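Methylmalonyl-CoA carboxyltransferase 12S subunit (Propionibacterium freudenreichii, PDB 1ON3) catalyses the transfer of the carboxyl group of methylmalonyl-CoA to the biotin of the 1.3S subunit, giving propanoyl-CoA, as the hexameric core of transcarboxylase. Local coordinates at residues E[279-284]-E[288-293]; E[305-310]-E[315-320]; E[331-336]-E[416-421]; E[352-357]-E[362-367]. All coordinates share one frame; numbering follows the deposited sequence.

Contacts 2, 3 and 4 are buried and share one mixed sheet of the C-terminal half, whereas contact 1 is a partly buried loop near the carboxyl ends of its strands 326-333 and 364-370. Contact 2 pairs the outermost strand 305-308 with 316-323 through backbone bonds and a bridging water. The next strand, 326-333, is met in contact 3 by a single methionine, and strand 364-370 beside it is covered in contact 4 by the apolar side of helix 344-359. Contact 1 packs a tyrosine against a valine and a proline; its Arg293 reaches Glu307 of contact 2 and its Asp291 reaches Gln334 of contact 3, so a salt bridge and hydrogen bonds to the Gln334 amide tie the loop to the sheet.

Contact 1 (E[279-284]-E[288-293]); sequences RDIVPI and KGYDVR
Tyr290 lays its ring against Val282, whose CG2 sits over one ring face, 4.2 Å from the ring centroid, in a CH-pi contact. Val282 CG1 reaches the far end of the ring, 3.7 Å from Tyr290 CE2. Nearer the root of the ring, Pro283 CD lies 3.6 Å from Tyr290 CD2, and Ile281 CG2 meets CD1 on the other flank, the two side chains crossing at about a right angle. Tyr290 CG stands between its own backbone N and carbonyl carbon (chi1 59°), which turns the ring back onto residues 281-283. Outside this patch Pro283 CB touches Lys288 CB at 3.9 Å, while the lysine amine leads away to Asp285. The tyrosine hydroxyl is anchored by a hydrogen bond to Asp369, so the ring is held at its tip as well as on its face. A leucine in place of Tyr290 would probably leave Asp369 without this hydroxyl partner and uncover the methyls of Val282. Farther out, Arg293 grips Asp291 side-on, NE to OD1 and NH2 to OD2, the latter at 2.8 Å. Asp291 OD1 also accepts from Arg293 N at 2.9 Å, a capping bond at the start of helix 293-299, and from Gln334. Arg408 binds the carbonyls of both Pro283 and Lys288, drawing the two sides together. This irregular helix-to-helix connection, closed on Tyr290, is joined to the ends of strands 326-333 and 364-370 through Gln334, Ser336 and Asp369, within the crotonase-like C-terminal carboxyltransferase half.

Contact 2 (E[305-310]-E[315-320]); sequences YLEVKA and NLVTAF
Strands 305-308 and 316-320 run antiparallel with a marked twist, their axes 134° apart, and Leu306 and Phe320 form a hydrogen-bonded pair, with Leu306 N to Phe320 O at 2.8 Å and Phe320 N to Leu306 O at 2.9 Å. Glu307 and Ala319 follow as a non-hydrogen-bonded pair, and Val308 N then donates to Thr318 O at 2.8 Å. On the face of Leu306 and Phe320, Val308 CG2 packs against Phe320 CD1 at 3.8 Å, the two side chains meeting at a slant. On the other face Glu307 extends along the neighbouring strand: with CG anti to the backbone N (chi1 -152°) and the chain straight beyond it, Glu307 CG passes 3.5 Å from Thr318 O and the carboxylate crosses the methyls of Val317. A water accepts from Thr318 N at 3.0 Å and has Glu307 OE2 (2.9 Å) and Val308 O (2.7 Å) both within donating distance. Glu307 OE1 is paired with Arg293 outside the hairpin. A glutamine at Glu307 would probably cost Arg293 one of its two carboxylate partners, leaving Asp291 as the other, and weaken the hold on the water. Direct backbone bonds thus run from Leu306 to Val308; beyond them the water takes over, joining Val308 O to Thr318 N where Val308 O and Thr318 O, both acceptors, cannot bond each other, while Glu307 links the hairpin to the start of helix 293-299.

Contact 3 (E[331-336]-E[416-421]); sequences VANQPS and LAMCNR
The end of strand 331-333 faces a loop, 416-421, that follows helix 412-416, and the two backbones stay apart, Val331 CA and Met418 CA being 8.0 Å from each other. Met418 alone bridges the distance. Its chain, bent at chi2 and chi3 (-64° and -69°), brings the thioether and the terminal methyl to the strand. Met418 CE lies 3.6 Å from Val331 O and 4.1 Å from Val331 CG1, and it also comes within 3.4 Å of Asn333 OD1. The Asn333 amide approaches from the opposite direction, so that its ND2 stands 3.4 Å from Met418 SD while OD1 is near both CG and CE. Asn333 CG is anti to its carbonyl carbon (chi1 -48°), which swings the amide toward the methionine. Asn333 OD1 accepts a hydrogen bond from Asp369 N, which is likely to hold the amide this way round. The methionine is thus wedged between a polar amide and an aliphatic valine, touching the strand through sulfur and methyl. Met391 of helix 384-397 and Val368 of strand 364-370 also touch it, and within the loop Cys419 N bonds Leu416 O at 3.1 Å. This is interior packing at the carboxyl end of a central strand of the C-terminal crotonase-like domain, where the loop after helix 412-416 meets the sheet, the Met418 side chain lying about 12 Å from a bound methylmalonyl-CoA.

Contact 4 (E[352-357]-E[362-367]); sequences EFVNFC and IPLVQL
Leu364 and Cys357 form the apolar centre, with Leu364 CD2 3.8 Å from Cys357 CB and 4.0 Å from Cys357 SG. On the other branch, Leu364 CD1 meets Val354 CG1 at 3.8 Å, the two side chains crossing at about a right angle, so that the leucine fork fills the groove between residues one helical turn apart. Leu364 CG lies anti to its carbonyl carbon (chi1 -75°), which directs both methyls to the helix. Phe353 closes the patch from the preceding turn: Cys357 SG sits over one face of its ring, offset toward the rim, and CD2 of the ring is within loose reach of Leu364 CD2. Toward the end of the helix Ile362 takes over. Ile362 CB packs on Cys357 CB at 3.9 Å, CG2 approaches the sulfur, and Ile362 CD1 reaches Phe356 CE2 at 4.2 Å. The polar edge is a backbone bond, Ile362 N to Cys357 O at 2.9 Å, nearly straight at the hydrogen (169°) though the donor is tilted 32° from the carbonyl plane. It ties the turn after the helix back onto its last turn, while Ile362 O, buried close to Cys357 CB, has no hydrogen-bonding partner in the model. Segments 352-357 and 364-367 run roughly antiparallel, part of the beta-alpha-beta crossover from strand 326-333 through helix 344-359 to strand 364-370. Phe320 of strand 316-323 lies against Phe353, Phe356, Cys357 and Ile362, Val354 leans on helix 384-397, and Phe356 also packs on Asn520 of a neighbouring subunit.

Contact 1 (E[279-284]-E[288-293])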
loop_
_atom_site.group_PDB
_atom_site.type_symbol
_atom_site.label_atom_id
_atom_site.label_comp_id
_atom_site.label_asym_id
_atom_site.label_seq_id
_atom_site.Cartn_x
_atom_site.Cartn_y
_atom_site.Cartn_z
ATOM N N ARG E 279 43.866 -14.302 19.166
ATOM C CA ARG E 279 44.070 -15.747 19.179
ATOM C C ARG E 279 44.322 -16.256 20.583
ATOM O O ARG E 279 44.172 -17.447 20.850
ATOM C CB ARG E 279 45.283 -16.132 18.339
ATOM C CG ARG E 279 45.171 -15.845 16.867
ATOM C CD ARG E 279 46.513 -16.104 16.208
ATOM N NE ARG E 279 46.491 -15.752 14.793
ATOM C CZ ARG E 279 47.581 -15.513 14.072
ATOM N NH1 ARG E 279 48.778 -15.590 14.638
ATOM N NH2 ARG E 279 47.474 -15.181 12.792
ATOM N N ASP E 280 44.702 -15.364 21.491
ATOM C CA ASP E 280 45.036 -15.815 22.840
ATOM C C ASP E 280 44.051 -15.527 23.957
ATOM O O ASP E 280 44.240 -15.990 25.083
ATOM C CB ASP E 280 46.408 -15.254 23.217
ATOM C CG ASP E 280 47.444 -15.490 22.134
ATOM O OD1 ASP E 280 47.574 -16.647 21.691
ATOM O OD2 ASP E 280 48.119 -14.522 21.725
ATOM N N ILE E 281 42.997 -14.783 23.661
ATOM C CA ILE E 281 42.030 -14.435 24.688
ATOM C C ILE E 281 41.196 -15.618 25.152
ATOM O O ILE E 281 40.989 -15.798 26.351
ATOM C CB ILE E 281 41.092 -13.319 24.199
ATOM C CG1 ILE E 281 41.915 -12.083 23.832
ATOM C CG2 ILE E 281 40.079 -12.988 25.280
ATOM C CD1 ILE E 281 41.124 -10.990 23.118
ATOM N N VAL E 282 40.725 -16.416 24.197
ATOM C CA VAL E 282 39.909 -17.586 24.482
ATOM C C VAL E 282 40.794 -18.825 24.635
ATOM O O VAL E 282 41.381 -19.304 23.667
ATOM C CB VAL E 282 38.888 -17.835 23.339
ATOM C CG1 VAL E 282 37.928 -18.952 23.722
ATOM C CG2 VAL E 282 38.136 -16.555 23.031
ATOM N N PRO E 283 40.886 -19.367 25.856
ATOM C CA PRO E 283 41.698 -20.556 26.157
ATOM C C PRO E 283 41.258 -21.775 25.345
ATOM O O PRO E 283 40.070 -21.936 25.059
ATOM C CB PRO E 283 41.447 -20.774 27.650
ATOM C CG PRO E 283 41.107 -19.417 28.152
ATOM C CD PRO E 283 40.201 -18.892 27.067
ATOM N N ILE E 284 42.209 -22.634 24.974
ATOM C CA ILE E 284 41.862 -23.843 24.233
ATOM C C ILE E 284 41.273 -24.807 25.260
ATOM O O ILE E 284 40.467 -25.676 24.931
ATOM C CB ILE E 284 43.115 -24.494 23.551
ATOM C CG1 ILE E 284 43.716 -23.535 22.512
ATOM C CG2 ILE E 284 42.726 -25.777 22.846
ATOM C CD1 ILE E 284 42.786 -23.179 21.369
ATOM N N LYS E 288 38.794 -23.332 31.282
ATOM C CA LYS E 288 39.181 -21.999 31.732
ATOM C C LYS E 288 38.262 -20.970 31.088
ATOM O O LYS E 288 37.984 -21.051 29.894
ATOM C CB LYS E 288 40.623 -21.684 31.328
ATOM C CG LYS E 288 41.687 -22.600 31.912
ATOM C CD LYS E 288 41.726 -22.522 33.423
ATOM C CE LYS E 288 43.038 -23.087 33.964
ATOM N NZ LYS E 288 43.360 -24.422 33.385
ATOM N N GLY E 289 37.791 -20.016 31.882
ATOM C CA GLY E 289 36.928 -18.973 31.355
ATOM C C GLY E 289 37.770 -17.779 30.941
ATOM O O GLY E 289 38.991 -17.879 30.825
ATOM N N TYR E 290 37.117 -16.647 30.722
ATOM C CA TYR E 290 37.787 -15.417 30.316
ATOM C C TYR E 290 36.709 -14.348 30.278
ATOM O O TYR E 290 35.542 -14.661 30.475
ATOM C CB TYR E 290 38.403 -15.577 28.920
ATOM C CG TYR E 290 37.408 -15.923 27.829
ATOM C CD1 TYR E 290 36.873 -14.935 26.994
ATOM C CD2 TYR E 290 36.995 -17.244 27.635
ATOM C CE1 TYR E 290 35.946 -15.261 25.992
ATOM C CE2 TYR E 290 36.081 -17.581 26.638
ATOM C CZ TYR E 290 35.559 -16.592 25.822
ATOM O OH TYR E 290 34.676 -16.948 24.827
ATOM N N ASP E 291 37.095 -13.098 30.041
ATOM C CA ASP E 291 36.124 -12.007 29.960
ATOM C C ASP E 291 35.889 -11.743 28.485
ATOM O O ASP E 291 36.795 -11.306 27.783
ATOM C CB ASP E 291 36.656 -10.737 30.611
ATOM C CG ASP E 291 35.564 -9.699 30.831
ATOM O OD1 ASP E 291 34.684 -9.562 29.952
ATOM O OD2 ASP E 291 35.593 -9.012 31.876
ATOM N N VAL E 292 34.674 -12.006 28.014
ATOM C CA VAL E 292 34.367 -11.821 26.605
ATOM C C VAL E 292 34.472 -10.370 26.131
ATOM O O VAL E 292 34.576 -10.111 24.938
ATOM C CB VAL E 292 32.962 -12.402 26.275
ATOM C CG1 VAL E 292 31.860 -11.520 26.866
ATOM C CG2 VAL E 292 32.804 -12.561 24.772
ATOM N N ARG E 293 34.461 -9.416 27.057
ATOM C CA ARG E 293 34.570 -8.022 26.657
ATOM C C ARG E 293 35.986 -7.733 26.162
ATOM O O ARG E 293 36.218 -6.733 25.498
ATOM C CB ARG E 293 34.179 -7.097 27.815
ATOM C CG ARG E 293 32.670 -7.161 28.125
ATOM C CD ARG E 293 32.342 -6.538 29.473
ATOM N NE ARG E 293 32.949 -7.283 30.581
ATOM C CZ ARG E 293 32.580 -7.158 31.855
ATOM N NH1 ARG E 293 31.601 -6.320 32.187
ATOM N NH2 ARG E 293 33.197 -7.859 32.798
#

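Contact 2 (E[305-310]-E[315-320])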
loop_
_atom_site.group_PDB
_atom_site.type_symbol
_atom_site.label_atom_id
_atom_site.label_comp_id
_atom_site.label_asym_id
_atom_site.label_seq_id
_atom_site.Cartn_x
_atom_site.Cartn_y
_atom_site.Cartn_z
ATOM N N TYR E 305 32.684 0.806 23.873
ATOM C CA TYR E 305 31.376 0.173 23.931
ATOM C C TYR E 305 30.628 0.682 25.154
ATOM O O TYR E 305 31.233 1.093 26.146
ATOM C CB TYR E 305 31.480 -1.373 23.943
ATOM C CG TYR E 305 32.243 -1.990 25.103
ATOM C CD1 TYR E 305 33.618 -2.222 25.021
ATOM C CD2 TYR E 305 31.585 -2.337 26.292
ATOM C CE1 TYR E 305 34.320 -2.785 26.100
ATOM C CE2 TYR E 305 32.277 -2.892 27.370
ATOM C CZ TYR E 305 33.642 -3.113 27.268
ATOM O OH TYR E 305 34.320 -3.656 28.342
ATOM N N LEU E 306 29.309 0.704 25.055
ATOM C CA LEU E 306 28.471 1.142 26.163
ATOM C C LEU E 306 27.673 -0.087 26.565
ATOM O O LEU E 306 26.778 -0.507 25.835
ATOM C CB LEU E 306 27.524 2.259 25.709
ATOM C CG LEU E 306 26.478 2.649 26.759
ATOM C CD1 LEU E 306 27.172 3.276 27.961
ATOM C CD2 LEU E 306 25.466 3.607 26.151
ATOM N N GLU E 307 28.007 -0.680 27.707
ATOM C CA GLU E 307 27.313 -1.883 28.139
ATOM C C GLU E 307 25.927 -1.571 28.707
ATOM O O GLU E 307 25.779 -0.653 29.509
ATOM C CB GLU E 307 28.159 -2.627 29.183
ATOM C CG GLU E 307 27.906 -4.121 29.196
ATOM C CD GLU E 307 28.774 -4.889 30.184
ATOM O OE1 GLU E 307 29.882 -4.414 30.539
ATOM O OE2 GLU E 307 28.347 -5.991 30.594
ATOM N N VAL E 308 24.927 -2.336 28.266
ATOM C CA VAL E 308 23.551 -2.195 28.720
ATOM C C VAL E 308 23.305 -3.279 29.786
ATOM O O VAL E 308 23.712 -4.431 29.605
ATOM C CB VAL E 308 22.569 -2.372 27.535
ATOM C CG1 VAL E 308 21.106 -2.277 28.021
ATOM C CG2 VAL E 308 22.852 -1.289 26.482
ATOM N N LYS E 309 22.648 -2.902 30.885
ATOM C CA LYS E 309 22.377 -3.825 31.998
ATOM C C LYS E 309 23.675 -4.526 32.427
ATOM O O LYS E 309 23.699 -5.738 32.661
ATOM C CB LYS E 309 21.308 -4.858 31.603
ATOM C CG LYS E 309 19.897 -4.285 31.761
ATOM C CD LYS E 309 18.760 -5.221 31.373
ATOM C CE LYS E 309 17.423 -4.529 31.718
ATOM N NZ LYS E 309 16.206 -5.286 31.321
ATOM N N ALA E 310 24.743 -3.740 32.542
ATOM C CA ALA E 310 26.058 -4.272 32.917
ATOM C C ALA E 310 26.100 -5.020 34.241
ATOM O O ALA E 310 26.931 -5.911 34.416
ATOM C CB ALA E 310 27.084 -3.154 32.947
ATOM N N ASN E 315 26.171 -13.155 33.158
ATOM C CA ASN E 315 26.578 -14.355 32.428
ATOM C C ASN E 315 26.377 -14.089 30.933
ATOM O O ASN E 315 26.748 -14.899 30.086
ATOM C CB ASN E 315 25.756 -15.584 32.871
ATOM C CG ASN E 315 24.266 -15.293 33.023
ATOM O OD1 ASN E 315 23.871 -14.280 33.608
ATOM N ND2 ASN E 315 23.430 -16.199 32.522
ATOM N N LEU E 316 25.771 -12.943 30.625
ATOM C CA LEU E 316 25.542 -12.532 29.241
ATOM C C LEU E 316 25.765 -11.034 29.104
ATOM O O LEU E 316 25.253 -10.244 29.889
ATOM C CB LEU E 316 24.127 -12.867 28.774
ATOM C CG LEU E 316 23.979 -12.464 27.294
ATOM C CD1 LEU E 316 23.513 -13.640 26.490
ATOM C CD2 LEU E 316 23.056 -11.264 27.143
ATOM N N VAL E 317 26.530 -10.646 28.095
ATOM C CA VAL E 317 26.828 -9.239 27.859
ATOM C C VAL E 317 26.018 -8.683 26.687
ATOM O O VAL E 317 25.883 -9.344 25.667
ATOM C CB VAL E 317 28.337 -9.051 27.525
ATOM C CG1 VAL E 317 28.601 -7.640 27.047
ATOM C CG2 VAL E 317 29.193 -9.360 28.753
ATOM N N THR E 318 25.468 -7.478 26.852
ATOM C CA THR E 318 24.727 -6.796 25.779
ATOM C C THR E 318 25.343 -5.402 25.783
ATOM O O THR E 318 25.377 -4.734 26.826
ATOM C CB THR E 318 23.203 -6.678 26.059
ATOM O OG1 THR E 318 22.983 -6.173 27.389
ATOM C CG2 THR E 318 22.519 -8.035 25.875
ATOM N N ALA E 319 25.846 -4.964 24.633
ATOM C CA ALA E 319 26.480 -3.656 24.566
ATOM C C ALA E 319 26.380 -2.993 23.200
ATOM O O ALA E 319 26.375 -3.658 22.171
ATOM C CB ALA E 319 27.960 -3.783 24.955
ATOM N N PHE E 320 26.303 -1.671 23.204
ATOM C CA PHE E 320 26.278 -0.927 21.957
ATOM C C PHE E 320 27.736 -0.602 21.617
ATOM O O PHE E 320 28.543 -0.307 22.506
ATOM C CB PHE E 320 25.513 0.389 22.111
ATOM C CG PHE E 320 24.023 0.235 22.118
ATOM C CD1 PHE E 320 23.271 0.654 23.211
ATOM C CD2 PHE E 320 23.360 -0.291 21.015
ATOM C CE1 PHE E 320 21.867 0.553 23.197
ATOM C CE2 PHE E 320 21.971 -0.397 20.991
ATOM C CZ PHE E 320 21.221 0.025 22.079
HETATM O O HOH W 1 25.659 -6.370 29.668
#

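Contact 3 (E[331-336]-E[416-421])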
loop_
_atom_site.group_PDB
_atom_site.type_symbol
_atom_site.label_atom_id
_atom_site.label_comp_id
_atom_site.label_asym_id
_atom_site.label_seq_id
_atom_site.Cartn_x
_atom_site.Cartn_y
_atom_site.Cartn_z
ATOM N N VAL E 331 25.815 -9.090 21.448
ATOM C CA VAL E 331 25.234 -10.025 22.419
ATOM C C VAL E 331 26.286 -11.127 22.522
ATOM O O VAL E 331 26.579 -11.810 21.541
ATOM C CB VAL E 331 23.901 -10.601 21.893
ATOM C CG1 VAL E 331 23.261 -11.516 22.943
ATOM C CG2 VAL E 331 22.942 -9.447 21.550
ATOM N N ALA E 332 26.844 -11.300 23.713
ATOM C CA ALA E 332 27.919 -12.255 23.904
ATOM C C ALA E 332 27.845 -13.019 25.225
ATOM O O ALA E 332 27.547 -12.440 26.271
ATOM C CB ALA E 332 29.253 -11.500 23.810
ATOM N N ASN E 333 28.119 -14.320 25.185
ATOM C CA ASN E 333 28.099 -15.094 26.424
ATOM C C ASN E 333 29.356 -14.768 27.228
ATOM O O ASN E 333 30.406 -14.459 26.655
ATOM C CB ASN E 333 28.036 -16.586 26.117
ATOM C CG ASN E 333 26.969 -16.917 25.093
ATOM O OD1 ASN E 333 27.270 -17.226 23.934
ATOM N ND2 ASN E 333 25.713 -16.851 25.514
ATOM N N GLN E 334 29.254 -14.852 28.552
ATOM C CA GLN E 334 30.376 -14.539 29.447
ATOM C C GLN E 334 30.856 -15.811 30.179
ATOM O O GLN E 334 30.382 -16.118 31.268
ATOM C CB GLN E 334 29.916 -13.479 30.462
ATOM C CG GLN E 334 30.997 -12.979 31.425
ATOM C CD GLN E 334 32.145 -12.304 30.706
ATOM O OE1 GLN E 334 32.964 -12.964 30.065
ATOM N NE2 GLN E 334 32.206 -10.975 30.799
ATOM N N PRO E 335 31.824 -16.543 29.594
ATOM C CA PRO E 335 32.345 -17.777 30.192
ATOM C C PRO E 335 32.839 -17.658 31.630
ATOM O O PRO E 335 32.835 -18.640 32.373
ATOM C CB PRO E 335 33.455 -18.188 29.215
ATOM C CG PRO E 335 32.950 -17.668 27.907
ATOM C CD PRO E 335 32.506 -16.277 28.315
ATOM N N SER E 336 33.256 -16.459 32.015
ATOM C CA SER E 336 33.752 -16.230 33.361
ATOM C C SER E 336 32.666 -16.136 34.434
ATOM O O SER E 336 32.983 -15.989 35.614
ATOM C CB SER E 336 34.612 -14.967 33.377
ATOM O OG SER E 336 33.955 -13.909 32.697
ATOM N N LEU E 416 21.343 -22.205 19.339
ATOM C CA LEU E 416 20.303 -21.688 18.462
ATOM C C LEU E 416 19.791 -20.355 18.990
ATOM O O LEU E 416 19.458 -19.461 18.216
ATOM C CB LEU E 416 19.143 -22.684 18.358
ATOM C CG LEU E 416 19.554 -24.045 17.774
ATOM C CD1 LEU E 416 18.328 -24.952 17.699
ATOM C CD2 LEU E 416 20.176 -23.839 16.379
ATOM N N ALA E 417 19.734 -20.238 20.311
ATOM C CA ALA E 417 19.256 -19.020 20.966
ATOM C C ALA E 417 20.196 -17.843 20.729
ATOM O O ALA E 417 19.800 -16.690 20.899
ATOM C CB ALA E 417 19.096 -19.262 22.451
ATOM N N MET E 418 21.438 -18.140 20.348
ATOM C CA MET E 418 22.418 -17.099 20.072
ATOM C C MET E 418 22.477 -16.768 18.580
ATOM O O MET E 418 23.493 -16.287 18.072
ATOM C CB MET E 418 23.800 -17.502 20.576
ATOM C CG MET E 418 23.923 -17.551 22.096
ATOM S SD MET E 418 23.704 -15.932 22.869
ATOM C CE MET E 418 25.199 -15.096 22.323
ATOM N N CYS E 419 21.374 -17.059 17.896
ATOM C CA CYS E 419 21.194 -16.759 16.481
ATOM C C CYS E 419 22.138 -17.427 15.481
ATOM O O CYS E 419 23.115 -16.817 15.044
ATOM C CB CYS E 419 21.247 -15.242 16.274
ATOM S SG CYS E 419 20.518 -14.689 14.725
ATOM N N ASN E 420 21.838 -18.669 15.101
ATOM C CA ASN E 420 22.663 -19.361 14.114
ATOM C C ASN E 420 22.023 -19.100 12.745
ATOM O O ASN E 420 21.079 -18.307 12.643
ATOM C CB ASN E 420 22.723 -20.864 14.434
ATOM C CG ASN E 420 21.517 -21.620 13.924
ATOM O OD1 ASN E 420 20.387 -21.134 13.993
ATOM N ND2 ASN E 420 21.753 -22.830 13.414
ATOM N N ARG E 421 22.516 -19.751 11.690
ATOM C CA ARG E 421 21.964 -19.537 10.352
ATOM C C ARG E 421 20.467 -19.803 10.267
ATOM O O ARG E 421 19.732 -19.110 9.561
ATOM C CB ARG E 421 22.669 -20.449 9.346
ATOM C CG ARG E 421 22.054 -20.421 7.969
ATOM C CD ARG E 421 22.853 -19.531 7.057
ATOM N NE ARG E 421 24.212 -20.043 6.923
ATOM C CZ ARG E 421 25.247 -19.297 6.556
ATOM N NH1 ARG E 421 25.072 -18.006 6.289
ATOM N NH2 ARG E 421 26.458 -19.840 6.473
#

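Contact 4 (E[352-357]-E[362-367])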
loop_
_atom_site.group_PDB
_atom_site.type_symbol
_atom_site.label_atom_id
_atom_site.label_comp_id
_atom_site.label_asym_id
_atom_site.label_seq_id
_atom_site.Cartn_x
_atom_site.Cartn_y
_atom_site.Cartn_z
ATOM N N GLU E 352 15.253 -8.487 25.106
ATOM C CA GLU E 352 14.854 -7.079 25.108
ATOM C C GLU E 352 15.813 -6.279 24.223
ATOM O O GLU E 352 15.378 -5.464 23.407
ATOM C CB GLU E 352 14.876 -6.495 26.530
ATOM C CG GLU E 352 14.373 -5.017 26.595
ATOM C CD GLU E 352 14.611 -4.358 27.956
ATOM O OE1 GLU E 352 15.734 -4.466 28.497
ATOM O OE2 GLU E 352 13.678 -3.723 28.483
ATOM N N PHE E 353 17.112 -6.523 24.383
ATOM C CA PHE E 353 18.130 -5.813 23.605
ATOM C C PHE E 353 17.951 -6.107 22.119
ATOM O O PHE E 353 17.989 -5.196 21.290
ATOM C CB PHE E 353 19.530 -6.241 24.062
ATOM C CG PHE E 353 20.654 -5.428 23.464
ATOM C CD1 PHE E 353 20.826 -4.088 23.811
ATOM C CD2 PHE E 353 21.573 -6.016 22.588
ATOM C CE1 PHE E 353 21.905 -3.341 23.300
ATOM C CE2 PHE E 353 22.656 -5.275 22.071
ATOM C CZ PHE E 353 22.820 -3.940 22.431
ATOM N N VAL E 354 17.765 -7.381 21.782
ATOM C CA VAL E 354 17.565 -7.784 20.392
ATOM C C VAL E 354 16.321 -7.108 19.795
ATOM O O VAL E 354 16.385 -6.569 18.698
ATOM C CB VAL E 354 17.425 -9.322 20.269
ATOM C CG1 VAL E 354 16.885 -9.709 18.882
ATOM C CG2 VAL E 354 18.789 -9.994 20.517
ATOM N N ASN E 355 15.195 -7.117 20.508
ATOM C CA ASN E 355 13.985 -6.470 19.973
ATOM C C ASN E 355 14.199 -4.977 19.778
ATOM O O ASN E 355 13.749 -4.405 18.779
ATOM C CB ASN E 355 12.776 -6.676 20.893
ATOM C CG ASN E 355 12.300 -8.112 20.915
ATOM O OD1 ASN E 355 12.373 -8.814 19.901
ATOM N ND2 ASN E 355 11.789 -8.556 22.065
ATOM N N PHE E 356 14.892 -4.336 20.713
ATOM C CA PHE E 356 15.130 -2.902 20.572
ATOM C C PHE E 356 15.982 -2.589 19.334
ATOM O O PHE E 356 15.632 -1.726 18.531
ATOM C CB PHE E 356 15.846 -2.324 21.797
ATOM C CG PHE E 356 16.171 -0.873 21.648
ATOM C CD1 PHE E 356 15.183 0.096 21.846
ATOM C CD2 PHE E 356 17.423 -0.476 21.169
ATOM C CE1 PHE E 356 15.437 1.442 21.558
ATOM C CE2 PHE E 356 17.682 0.855 20.876
ATOM C CZ PHE E 356 16.684 1.816 21.069
ATOM N N CYS E 357 17.111 -3.282 19.202
ATOM C CA CYS E 357 18.005 -3.061 18.069
ATOM C C CYS E 357 17.250 -3.283 16.778
ATOM O O CYS E 357 17.376 -2.491 15.843
ATOM C CB CYS E 357 19.229 -3.984 18.141
ATOM S SG CYS E 357 20.419 -3.512 19.439
ATOM N N ILE E 362 19.413 -1.358 14.059
ATOM C CA ILE E 362 20.790 -1.534 14.530
ATOM C C ILE E 362 21.189 -3.011 14.345
ATOM O O ILE E 362 20.590 -3.898 14.963
ATOM C CB ILE E 362 20.873 -1.171 16.033
ATOM C CG1 ILE E 362 20.478 0.297 16.221
ATOM C CG2 ILE E 362 22.273 -1.465 16.594
ATOM C CD1 ILE E 362 20.456 0.752 17.659
ATOM N N PRO E 363 22.195 -3.298 13.491
ATOM C CA PRO E 363 22.613 -4.696 13.280
ATOM C C PRO E 363 23.010 -5.360 14.592
ATOM O O PRO E 363 23.451 -4.696 15.524
ATOM C CB PRO E 363 23.811 -4.577 12.337
ATOM C CG PRO E 363 23.509 -3.331 11.559
ATOM C CD PRO E 363 22.991 -2.387 12.651
ATOM N N LEU E 364 22.874 -6.680 14.626
ATOM C CA LEU E 364 23.173 -7.483 15.799
ATOM C C LEU E 364 24.350 -8.417 15.562
ATOM O O LEU E 364 24.346 -9.218 14.621
ATOM C CB LEU E 364 21.930 -8.302 16.182
ATOM C CG LEU E 364 20.835 -7.453 16.855
ATOM C CD1 LEU E 364 19.477 -8.097 16.683
ATOM C CD2 LEU E 364 21.187 -7.243 18.310
ATOM N N VAL E 365 25.339 -8.320 16.439
ATOM C CA VAL E 365 26.540 -9.139 16.360
ATOM C C VAL E 365 26.626 -10.025 17.598
ATOM O O VAL E 365 26.631 -9.534 18.730
ATOM C CB VAL E 365 27.808 -8.250 16.282
ATOM C CG1 VAL E 365 29.070 -9.121 16.268
ATOM C CG2 VAL E 365 27.746 -7.381 15.029
ATOM N N GLN E 366 26.672 -11.331 17.367
ATOM C CA GLN E 366 26.761 -12.319 18.445
ATOM C C GLN E 366 28.156 -12.932 18.554
ATOM O O GLN E 366 28.784 -13.243 17.535
ATOM C CB GLN E 366 25.768 -13.477 18.213
ATOM C CG GLN E 366 24.278 -13.126 18.363
ATOM C CD GLN E 366 23.816 -12.090 17.350
ATOM O OE1 GLN E 366 23.353 -11.013 17.725
ATOM N NE2 GLN E 366 23.938 -12.416 16.059
ATOM N N LEU E 367 28.630 -13.091 19.790
ATOM C CA LEU E 367 29.914 -13.745 20.067
ATOM C C LEU E 367 29.496 -14.931 20.941
ATOM O O LEU E 367 29.034 -14.756 22.071
ATOM C CB LEU E 367 30.859 -12.811 20.820
ATOM C CG LEU E 367 31.215 -11.524 20.075
ATOM C CD1 LEU E 367 32.194 -10.715 20.940
ATOM C CD2 LEU E 367 31.814 -11.841 18.701
#